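Local coordinates for putative branched-chain amino acid transport system substrate-binding protein (Rhodopseudomonas palustris, PDB 3TX6) that probably captures aromatic acids related to lignin-derived p-coumaric acid in the periplasm and hands them to an ABC transporter, at residues A[77-82]-A[99-104]; A[114-119]-A[284-289]; A[129-134]-A[162-167]. One frame throughout, in Å; residues are numbered along the deposited sequence.

Contact 1: A[77-82]-A[99-104]; sequences SVTPPT and LAPLPI. With ENO (3-(4-hydroxy-phenyl)pyruvic acid), chain D.
OG1 of Thr79 lies 2.7 Å from Pro101 O and 2.9 Å from keto oxygen O4 of the bound 3-(4-hydroxy-phenyl)pyruvic acid, its one proton able to serve either. The site lies in the N-terminal lobe of a type I periplasmic binding protein fold, where helix 79-92 begins beside the loop that follows strand 96-98. Val78 is the N-cap, and the first-turn amide Thr79 N donates to carboxylate atom O2 at 2.8 Å, nearly straight at 170°; the helix end would be expected to favour the negative charge. With OG1 beside its own backbone N (chi1 -60°), Thr79 brings its backbone N and OG1 both to the ligand side, while CG2 turns to Leu102 and Pro103. One turn on, Thr82 OG1 bonds Val78 O from above the carbonyl plane and accepts from Ser76 N. An alanine here would be likely to leave Ser76 N without this acceptor, Val78 O to the weak bond from the backbone amide of the same residue, and a gap beside Leu102. The methyl of Ala100 lies between the helix start and the ligand, with CB 3.3 Å from Thr82 OG1 and 3.5 Å from ligand O4.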
loop_
_atom_site.group_PDB
_atom_site.type_symbol
_atom_site.label_atom_id
_atom_site.label_comp_id
_atom_site.label_asym_id
_atom_site.label_seq_id
_atom_site.Cartn_x
_atom_site.Cartn_y
_atom_site.Cartn_z
ATOM N N SER A 77 -6.083 -5.978 -0.363
ATOM C CA SER A 77 -6.046 -4.598 0.120
ATOM C C SER A 77 -5.287 -4.422 1.449
ATOM O O SER A 77 -4.880 -3.324 1.813
ATOM C CB SER A 77 -7.480 -4.066 0.296
ATOM O OG SER A 77 -8.183 -4.093 -0.951
ATOM N N VAL A 78 -5.220 -5.500 2.214
ATOM C CA VAL A 78 -4.608 -5.506 3.540
ATOM C C VAL A 78 -3.725 -6.753 3.625
ATOM O O VAL A 78 -3.828 -7.651 2.776
ATOM C CB VAL A 78 -5.627 -5.373 4.692
ATOM C CG1 VAL A 78 -6.201 -3.957 4.742
ATOM C CG2 VAL A 78 -6.722 -6.449 4.578
ATOM N N THR A 79 -2.817 -6.756 4.604
ATOM C CA THR A 79 -1.754 -7.766 4.623
ATOM C C THR A 79 -2.218 -9.215 4.749
ATOM O O THR A 79 -1.740 -10.044 3.974
ATOM C CB THR A 79 -0.653 -7.415 5.653
ATOM O OG1 THR A 79 -0.099 -6.141 5.288
ATOM C CG2 THR A 79 0.431 -8.481 5.697
ATOM N N PRO A 80 -3.144 -9.538 5.665
ATOM C CA PRO A 80 -3.462 -10.971 5.830
ATOM C C PRO A 80 -3.983 -11.661 4.539
ATOM O O PRO A 80 -3.475 -12.716 4.169
ATOM C CB PRO A 80 -4.477 -10.978 7.001
ATOM C CG PRO A 80 -4.039 -9.780 7.805
ATOM C CD PRO A 80 -3.745 -8.748 6.736
ATOM N N PRO A 81 -4.944 -11.064 3.841
ATOM C CA PRO A 81 -5.365 -11.734 2.590
ATOM C C PRO A 81 -4.269 -11.689 1.484
ATOM O O PRO A 81 -4.272 -12.510 0.558
ATOM C CB PRO A 81 -6.605 -10.952 2.186
ATOM C CG PRO A 81 -6.472 -9.630 2.845
ATOM C CD PRO A 81 -5.783 -9.919 4.158
ATOM N N THR A 82 -3.375 -10.690 1.528
ATOM C CA THR A 82 -2.312 -10.539 0.528
ATOM C C THR A 82 -1.293 -11.674 0.684
ATOM O O THR A 82 -0.807 -12.247 -0.327
ATOM C CB THR A 82 -1.635 -9.166 0.640
ATOM O OG1 THR A 82 -2.608 -8.163 0.400
ATOM C CG2 THR A 82 -0.496 -8.967 -0.381
ATOM N N LEU A 99 -1.108 -5.615 -3.529
ATOM C CA LEU A 99 -1.641 -4.263 -3.325
ATOM C C LEU A 99 -1.617 -3.830 -1.832
ATOM O O LEU A 99 -2.115 -2.757 -1.502
ATOM C CB LEU A 99 -3.029 -4.133 -3.952
ATOM C CG LEU A 99 -3.151 -4.445 -5.443
ATOM C CD1 LEU A 99 -4.610 -4.260 -5.940
ATOM C CD2 LEU A 99 -2.167 -3.659 -6.330
ATOM N N ALA A 100 -0.991 -4.645 -0.978
ATOM C CA ALA A 100 -0.716 -4.350 0.427
ATOM C C ALA A 100 0.687 -4.805 0.713
ATOM O O ALA A 100 1.172 -5.689 0.048
ATOM C CB ALA A 100 -1.666 -5.094 1.347
ATOM N N PRO A 101 1.382 -4.086 1.607
ATOM C CA PRO A 101 2.712 -4.554 1.949
ATOM C C PRO A 101 2.535 -5.958 2.604
ATOM O O PRO A 101 1.472 -6.323 3.144
ATOM C CB PRO A 101 3.281 -3.444 2.813
ATOM C CG PRO A 101 2.157 -2.653 3.282
ATOM C CD PRO A 101 0.958 -2.951 2.429
ATOM N N LEU A 102 3.484 -6.803 2.384
ATOM C CA LEU A 102 3.503 -8.070 3.045
ATOM C C LEU A 102 4.970 -8.442 3.241
ATOM O O LEU A 102 5.856 -7.920 2.521
ATOM C CB LEU A 102 2.794 -9.138 2.179
ATOM C CG LEU A 102 3.524 -9.692 0.982
ATOM C CD1 LEU A 102 2.923 -11.032 0.564
ATOM C CD2 LEU A 102 3.483 -8.650 -0.131
ATOM N N PRO A 103 5.218 -9.336 4.197
ATOM C CA PRO A 103 6.543 -9.906 4.322
ATOM C C PRO A 103 6.824 -10.821 3.121
ATOM O O PRO A 103 6.192 -11.885 2.974
ATOM C CB PRO A 103 6.462 -10.716 5.627
ATOM C CG PRO A 103 5.186 -10.313 6.286
ATOM C CD PRO A 103 4.279 -9.872 5.206
ATOM N N ILE A 104 7.730 -10.389 2.251
ATOM C CA ILE A 104 8.040 -11.145 1.018
ATOM C C ILE A 104 9.254 -11.994 1.344
ATOM O O ILE A 104 10.381 -11.576 1.115
ATOM C CB ILE A 104 8.236 -10.271 -0.283
ATOM C CG1 ILE A 104 6.970 -9.492 -0.597
ATOM C CG2 ILE A 104 8.447 -11.165 -1.512
ATOM C CD1 ILE A 104 6.974 -8.653 -1.865
HETATM O O4 ENO D . -1.386 -3.625 4.494
HETATM C C9 ENO D . -2.190 -1.013 2.453
HETATM C C8 ENO D . -1.549 -0.305 1.457
HETATM C C7 ENO D . -0.511 0.591 1.758
HETATM C C6 ENO D . -0.078 0.675 3.067
HETATM C C5 ENO D . -0.726 -0.018 4.085
HETATM C C4 ENO D . -1.788 -0.890 3.787
HETATM O O3 ENO D . 0.114 1.259 0.713
HETATM C C3 ENO D . -2.541 -1.594 4.880
HETATM C C2 ENO D . -2.180 -2.991 5.210
HETATM C C1 ENO D . -2.887 -3.618 6.318
HETATM O O2 ENO D . -2.629 -4.814 6.568
HETATM O O1 ENO D . -3.729 -2.966 7.006
#

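Contact 2: A[114-119]-A[284-289]; sequences AMPQPI and AAHSFD. With ENO (3-(4-hydroxy-phenyl)pyruvic acid), chain D.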
loop_
_atom_site.group_PDB
_atom_site.type_symbol
_atom_site.label_atom_id
_atom_site.label_comp_id
_atom_site.label_asym_id
_atom_site.label_seq_id
_atom_site.Cartn_x
_atom_site.Cartn_y
_atom_site.Cartn_z
ATOM N N ALA A 114 5.468 -6.315 -4.961
ATOM C CA ALA A 114 4.540 -5.436 -4.224
ATOM C C ALA A 114 4.530 -4.006 -4.757
ATOM O O ALA A 114 5.572 -3.439 -4.999
ATOM C CB ALA A 114 4.843 -5.455 -2.749
HETATM N N MSE A 115 3.343 -3.430 -4.868
HETATM C CA MSE A 115 3.214 -2.024 -5.223
HETATM C C MSE A 115 3.399 -1.081 -4.034
HETATM O O MSE A 115 4.040 -0.045 -4.176
HETATM C CB MSE A 115 1.898 -1.793 -5.953
HETATM C CG MSE A 115 1.773 -2.722 -7.165
HETATM SE SE MSE A 115 3.332 -2.672 -8.411
HETATM C CE MSE A 115 2.950 -0.868 -9.004
ATOM N N PRO A 116 2.810 -1.377 -2.863
ATOM C CA PRO A 116 2.999 -0.433 -1.733
ATOM C C PRO A 116 4.452 -0.274 -1.325
ATOM O O PRO A 116 5.253 -1.202 -1.451
ATOM C CB PRO A 116 2.169 -1.042 -0.607
ATOM C CG PRO A 116 1.143 -1.855 -1.326
ATOM C CD PRO A 116 1.932 -2.474 -2.472
ATOM N N GLN A 117 4.789 0.921 -0.842
ATOM C CA GLN A 117 6.083 1.167 -0.325
ATOM C C GLN A 117 6.408 0.195 0.828
ATOM O O GLN A 117 5.573 -0.054 1.684
ATOM C CB GLN A 117 6.196 2.597 0.189
ATOM C CG GLN A 117 6.066 3.660 -0.908
ATOM C CD GLN A 117 4.640 3.961 -1.344
ATOM O OE1 GLN A 117 3.690 3.430 -0.774
ATOM N NE2 GLN A 117 4.487 4.859 -2.340
ATOM N N PRO A 118 7.643 -0.355 0.836
ATOM C CA PRO A 118 8.052 -1.209 1.937
ATOM C C PRO A 118 8.126 -0.454 3.225
ATOM O O PRO A 118 8.426 0.753 3.244
ATOM C CB PRO A 118 9.412 -1.743 1.488
ATOM C CG PRO A 118 9.958 -0.717 0.581
ATOM C CD PRO A 118 8.743 -0.117 -0.113
ATOM N N ILE A 119 7.774 -1.121 4.305
ATOM C CA ILE A 119 7.762 -0.475 5.601
ATOM C C ILE A 119 9.051 0.296 5.925
ATOM O O ILE A 119 8.931 1.406 6.400
ATOM C CB ILE A 119 7.366 -1.456 6.713
ATOM C CG1 ILE A 119 5.841 -1.558 6.866
ATOM C CG2 ILE A 119 7.950 -1.075 8.087
ATOM C CD1 ILE A 119 5.114 -2.002 5.633
ATOM N N ALA A 284 -6.091 3.712 -4.438
ATOM C CA ALA A 284 -6.431 3.769 -5.868
ATOM C C ALA A 284 -5.133 3.637 -6.718
ATOM O O ALA A 284 -5.113 3.025 -7.772
ATOM C CB ALA A 284 -7.144 5.063 -6.207
ATOM N N ALA A 285 -4.083 4.323 -6.263
ATOM C CA ALA A 285 -2.832 4.383 -6.953
ATOM C C ALA A 285 -2.184 3.016 -7.089
ATOM O O ALA A 285 -1.483 2.784 -8.077
ATOM C CB ALA A 285 -1.915 5.384 -6.258
ATOM N N HIS A 286 -2.362 2.121 -6.125
ATOM C CA HIS A 286 -1.708 0.814 -6.235
ATOM C C HIS A 286 -2.271 -0.020 -7.358
ATOM O O HIS A 286 -1.490 -0.647 -8.077
ATOM C CB HIS A 286 -1.714 0.038 -4.928
ATOM C CG HIS A 286 -1.019 0.727 -3.800
ATOM N ND1 HIS A 286 0.160 1.415 -3.931
ATOM C CD2 HIS A 286 -1.380 0.813 -2.460
ATOM C CE1 HIS A 286 0.519 1.896 -2.708
ATOM N NE2 HIS A 286 -0.415 1.535 -1.821
ATOM N N SER A 287 -3.597 -0.080 -7.516
ATOM C CA SER A 287 -4.144 -0.802 -8.660
ATOM C C SER A 287 -3.809 -0.108 -9.993
ATOM O O SER A 287 -3.408 -0.759 -10.956
ATOM C CB SER A 287 -5.644 -1.122 -8.540
ATOM O OG SER A 287 -6.316 0.030 -8.392
ATOM N N PHE A 288 -3.915 1.216 -10.044
ATOM C CA PHE A 288 -3.516 1.975 -11.224
ATOM C C PHE A 288 -2.062 1.662 -11.611
ATOM O O PHE A 288 -1.756 1.408 -12.775
ATOM C CB PHE A 288 -3.718 3.462 -10.963
ATOM C CG PHE A 288 -3.391 4.349 -12.113
ATOM C CD1 PHE A 288 -4.356 4.632 -13.074
ATOM C CD2 PHE A 288 -2.164 4.958 -12.221
ATOM C CE1 PHE A 288 -4.101 5.482 -14.110
ATOM C CE2 PHE A 288 -1.914 5.836 -13.268
ATOM C CZ PHE A 288 -2.877 6.074 -14.215
ATOM N N ASP A 289 -1.177 1.705 -10.620
ATOM C CA ASP A 289 0.251 1.500 -10.877
ATOM C C ASP A 289 0.539 0.058 -11.304
ATOM O O ASP A 289 1.438 -0.179 -12.091
ATOM C CB ASP A 289 1.049 1.830 -9.641
ATOM C CG ASP A 289 1.111 3.312 -9.353
ATOM O OD1 ASP A 289 0.631 4.100 -10.196
ATOM O OD2 ASP A 289 1.696 3.675 -8.313
HETATM O O4 ENO D . -1.386 -3.625 4.494
HETATM C C9 ENO D . -2.190 -1.013 2.453
HETATM C C8 ENO D . -1.549 -0.305 1.457
HETATM C C7 ENO D . -0.511 0.591 1.758
HETATM C C6 ENO D . -0.078 0.675 3.067
HETATM C C5 ENO D . -0.726 -0.018 4.085
HETATM C C4 ENO D . -1.788 -0.890 3.787
HETATM O O3 ENO D . 0.114 1.259 0.713
HETATM C C3 ENO D . -2.541 -1.594 4.880
HETATM C C2 ENO D . -2.180 -2.991 5.210
HETATM C C1 ENO D . -2.887 -3.618 6.318
HETATM O O2 ENO D . -2.629 -4.814 6.568
HETATM O O1 ENO D . -3.729 -2.966 7.006
#
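The phenol end of the ligand pocket is built where Pro116, in the loop between strand 112-114 and helix 119-130, lies against His286 of helix 282-304. His286 NE2 and the ligand hydroxyl O3 form a hydrogen bond of 2.6 Å in which either may be the donor; O3 lies at the edge of the imidazole, near its plane. A CH-pi contact covers one face of the ring: Pro116 CG stands over it, 3.9 Å from the centroid and 15° off the normal, displaced toward the rim. Pro116 CB also comes within 3.4 Å of ligand O3, and the proline thus touches both members of the bond. A chi1 of -60°, CG pointing away from the carbonyl carbon, carries the imidazole of His286 from the helix to the loop. Gln117 OE1 approaches the ring edge, 4.0 Å from His286 CE1, the amide and ring planes 59° apart. OE1 accepts from Gln282 NE2, which also binds the ligand, while Gln117 NE2 donates to Ser347 O; Gln117 is thus a second-shell residue. Behind the pocket, Met115, a selenomethionine with two conformers, packs its CB and CG along the backbone and ring of His286. Asp289 directs its carboxylate elsewhere, to Ser329 OG and Gln330 N. The loop carrying Pro116 is one of the interdomain crossovers that form the hinge in type I periplasmic binding proteins, beside the ligand cleft.

Contact 3: A[129-134]-A[162-167]; sequences HMKKNN and MGLKIV
Lys131 curls over the chain at Met162 and Gly163 and buries more surface here than any other residue of the two segments. Its chain is bent at chi2 and chi3 (-52° and -58°), which folds the methylenes back over one carbonyl: CG lies 3.3 Å and CD 3.4 Å from Met162 O. The bend also delivers the ammonium group to the next carbonyl along, Lys131 NZ donating to Gly163 O at 2.9 Å. The donor stands well above the carbonyl plane, 47° out of it. Ile135 O is a second acceptor for the same NZ, so the lysine links the chain just before strand 137-143 to the end of helix 146-161. That helix finishes in a Schellman motif at Gly163, whose positive phi suits glycine, and the missing beta carbon lets Lys131 CE lie close to the backbone. Helix 146-161 is the connection of a beta-alpha-beta unit whose parallel neighbours are strands 137-143 and 165-172, in the C-terminal lobe; the contact closes the end of this unit at which both strands begin. Leu164, leading into strand 165-172, runs past Lys131 in the opposite direction and sets CD2 3.8 Å from Lys131 CD. Its other methyl meets the selenomethionine at position 130, which crosses it at about a right angle: in the conformer described, Met130 SE is 3.6 Å from Leu164 CD1. Met130 extends fully beyond CG and starts the type I turn that runs to Asn133 and ends helix 119-130. Tyr127 from that helix and Ile135 also touch Leu164, while Met130 also touches Tyr220 of strand 218-221.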
loop_
_atom_site.group_PDB
_atom_site.type_symbol
_atom_site.label_atom_id
_atom_site.label_comp_id
_atom_site.label_asym_id
_atom_site.label_seq_id
_atom_site.Cartn_x
_atom_site.Cartn_y
_atom_site.Cartn_z
ATOM N N HIS A 129 12.015 12.728 10.408
ATOM C CA HIS A 129 11.272 13.855 10.915
ATOM C C HIS A 129 11.280 13.933 12.406
ATOM O O HIS A 129 11.481 15.039 12.963
ATOM C CB HIS A 129 9.853 13.822 10.393
ATOM C CG HIS A 129 9.062 15.019 10.764
ATOM N ND1 HIS A 129 8.384 15.111 11.926
ATOM C CD2 HIS A 129 8.862 16.219 10.080
ATOM C CE1 HIS A 129 7.783 16.335 11.981
ATOM N NE2 HIS A 129 8.049 16.982 10.833
HETATM N N MSE A 130 11.068 12.801 13.081
HETATM C CA MSE A 130 11.129 12.759 14.547
HETATM C C MSE A 130 12.438 13.385 15.006
HETATM O O MSE A 130 12.432 14.273 15.841
HETATM C CB MSE A 130 10.949 11.321 15.064
HETATM C CG MSE A 130 9.545 10.699 14.861
HETATM SE SE MSE A 130 9.584 8.860 15.594
HETATM C CE MSE A 130 7.864 8.297 14.758
ATOM N N LYS A 131 13.564 12.974 14.423
ATOM C CA LYS A 131 14.883 13.422 14.882
ATOM C C LYS A 131 15.276 14.848 14.455
ATOM O O LYS A 131 16.385 15.345 14.766
ATOM C CB LYS A 131 15.981 12.445 14.477
ATOM C CG LYS A 131 15.806 11.023 15.008
ATOM C CD LYS A 131 15.575 10.900 16.520
ATOM C CE LYS A 131 16.704 11.510 17.360
ATOM N NZ LYS A 131 16.390 11.523 18.821
ATOM N N LYS A 132 14.382 15.497 13.737
ATOM C CA LYS A 132 14.481 16.895 13.439
ATOM C C LYS A 132 13.538 17.701 14.350
ATOM O O LYS A 132 13.598 18.942 14.370
ATOM C CB LYS A 132 14.189 17.139 11.940
ATOM C CG LYS A 132 15.376 16.834 11.002
ATOM C CD LYS A 132 15.956 18.107 10.354
ATOM C CE LYS A 132 17.370 18.461 10.828
ATOM N NZ LYS A 132 17.532 19.173 12.141
ATOM N N ASN A 133 12.721 17.015 15.141
ATOM C CA ASN A 133 11.681 17.679 15.915
ATOM C C ASN A 133 11.732 17.324 17.393
ATOM O O ASN A 133 10.716 17.295 18.084
ATOM C CB ASN A 133 10.304 17.431 15.290
ATOM C CG ASN A 133 10.118 18.196 14.002
ATOM O OD1 ASN A 133 10.418 17.697 12.911
ATOM N ND2 ASN A 133 9.659 19.452 14.123
ATOM N N ASN A 134 12.955 17.109 17.871
ATOM C CA ASN A 134 13.213 16.930 19.297
ATOM C C ASN A 134 12.439 15.763 19.869
ATOM O O ASN A 134 11.964 15.829 20.997
ATOM C CB ASN A 134 12.989 18.242 20.112
ATOM C CG ASN A 134 13.642 18.175 21.482
ATOM O OD1 ASN A 134 14.632 17.438 21.661
ATOM N ND2 ASN A 134 13.087 18.896 22.463
HETATM N N MSE A 162 18.327 5.323 14.990
HETATM C CA MSE A 162 18.326 6.744 14.663
HETATM C C MSE A 162 18.233 7.643 15.877
HETATM O O MSE A 162 18.250 8.868 15.745
HETATM C CB MSE A 162 17.270 7.053 13.618
HETATM C CG MSE A 162 17.715 6.462 12.270
HETATM SE SE MSE A 162 16.176 6.341 11.071
HETATM C CE MSE A 162 16.039 8.274 11.277
ATOM N N GLY A 163 18.225 7.057 17.069
ATOM C CA GLY A 163 18.181 7.814 18.309
ATOM C C GLY A 163 16.821 7.857 18.971
ATOM O O GLY A 163 16.514 8.783 19.706
ATOM N N LEU A 164 16.001 6.848 18.723
ATOM C CA LEU A 164 14.694 6.777 19.356
ATOM C C LEU A 164 14.764 5.712 20.454
ATOM O O LEU A 164 15.386 4.666 20.294
ATOM C CB LEU A 164 13.609 6.450 18.310
ATOM C CG LEU A 164 13.395 7.450 17.185
ATOM C CD1 LEU A 164 12.518 6.814 16.109
ATOM C CD2 LEU A 164 12.728 8.728 17.733
ATOM N N LYS A 165 14.143 6.000 21.592
ATOM C CA LYS A 165 14.001 5.036 22.684
ATOM C C LYS A 165 12.535 4.661 22.777
ATOM O O LYS A 165 11.683 5.525 22.983
ATOM C CB LYS A 165 14.456 5.638 24.023
ATOM C CG LYS A 165 14.484 4.646 25.195
ATOM C CD LYS A 165 14.840 5.327 26.527
ATOM C CE LYS A 165 14.694 4.389 27.731
ATOM N NZ LYS A 165 14.285 5.136 28.950
ATOM N N ILE A 166 12.244 3.375 22.621
ATOM C CA ILE A 166 10.871 2.898 22.730
ATOM C C ILE A 166 10.509 2.695 24.189
ATOM O O ILE A 166 11.130 1.887 24.883
ATOM C CB ILE A 166 10.668 1.580 21.996
ATOM C CG1 ILE A 166 10.963 1.755 20.503
ATOM C CG2 ILE A 166 9.235 1.096 22.178
ATOM C CD1 ILE A 166 11.064 0.419 19.790
ATOM N N VAL A 167 9.532 3.466 24.654
ATOM C CA VAL A 167 9.137 3.434 26.062
ATOM C C VAL A 167 7.795 2.775 26.318
ATOM O O VAL A 167 7.373 2.605 27.476
ATOM C CB VAL A 167 9.187 4.848 26.695
ATOM C CG1 VAL A 167 10.596 5.411 26.569
ATOM C CG2 VAL A 167 8.144 5.794 26.070
#

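Overall arrangement
Contacts 1 and 2 adjoin, their centres 10 Å apart, and share the bound ligand. They touch directly, Leu99 O lying 3.4 Å from Pro116 CG. Along the chain contact 1 is complete before contact 2 begins, whereas both segments of contact 3 fall between 114-119 and 284-289. Helix 119-130 links the last two: residues 114-119 leave the edge of the N-terminal sheet and lead into it, and contact 3 lies at its far end, beside the C-terminal sheet. Contact 3, its centre 28 Å from that of contact 1 and 27 Å from that of contact 2, is packing within the C-terminal lobe, while contacts 1 and 2 hold opposite ends of the ligand, the keto acid and the phenol.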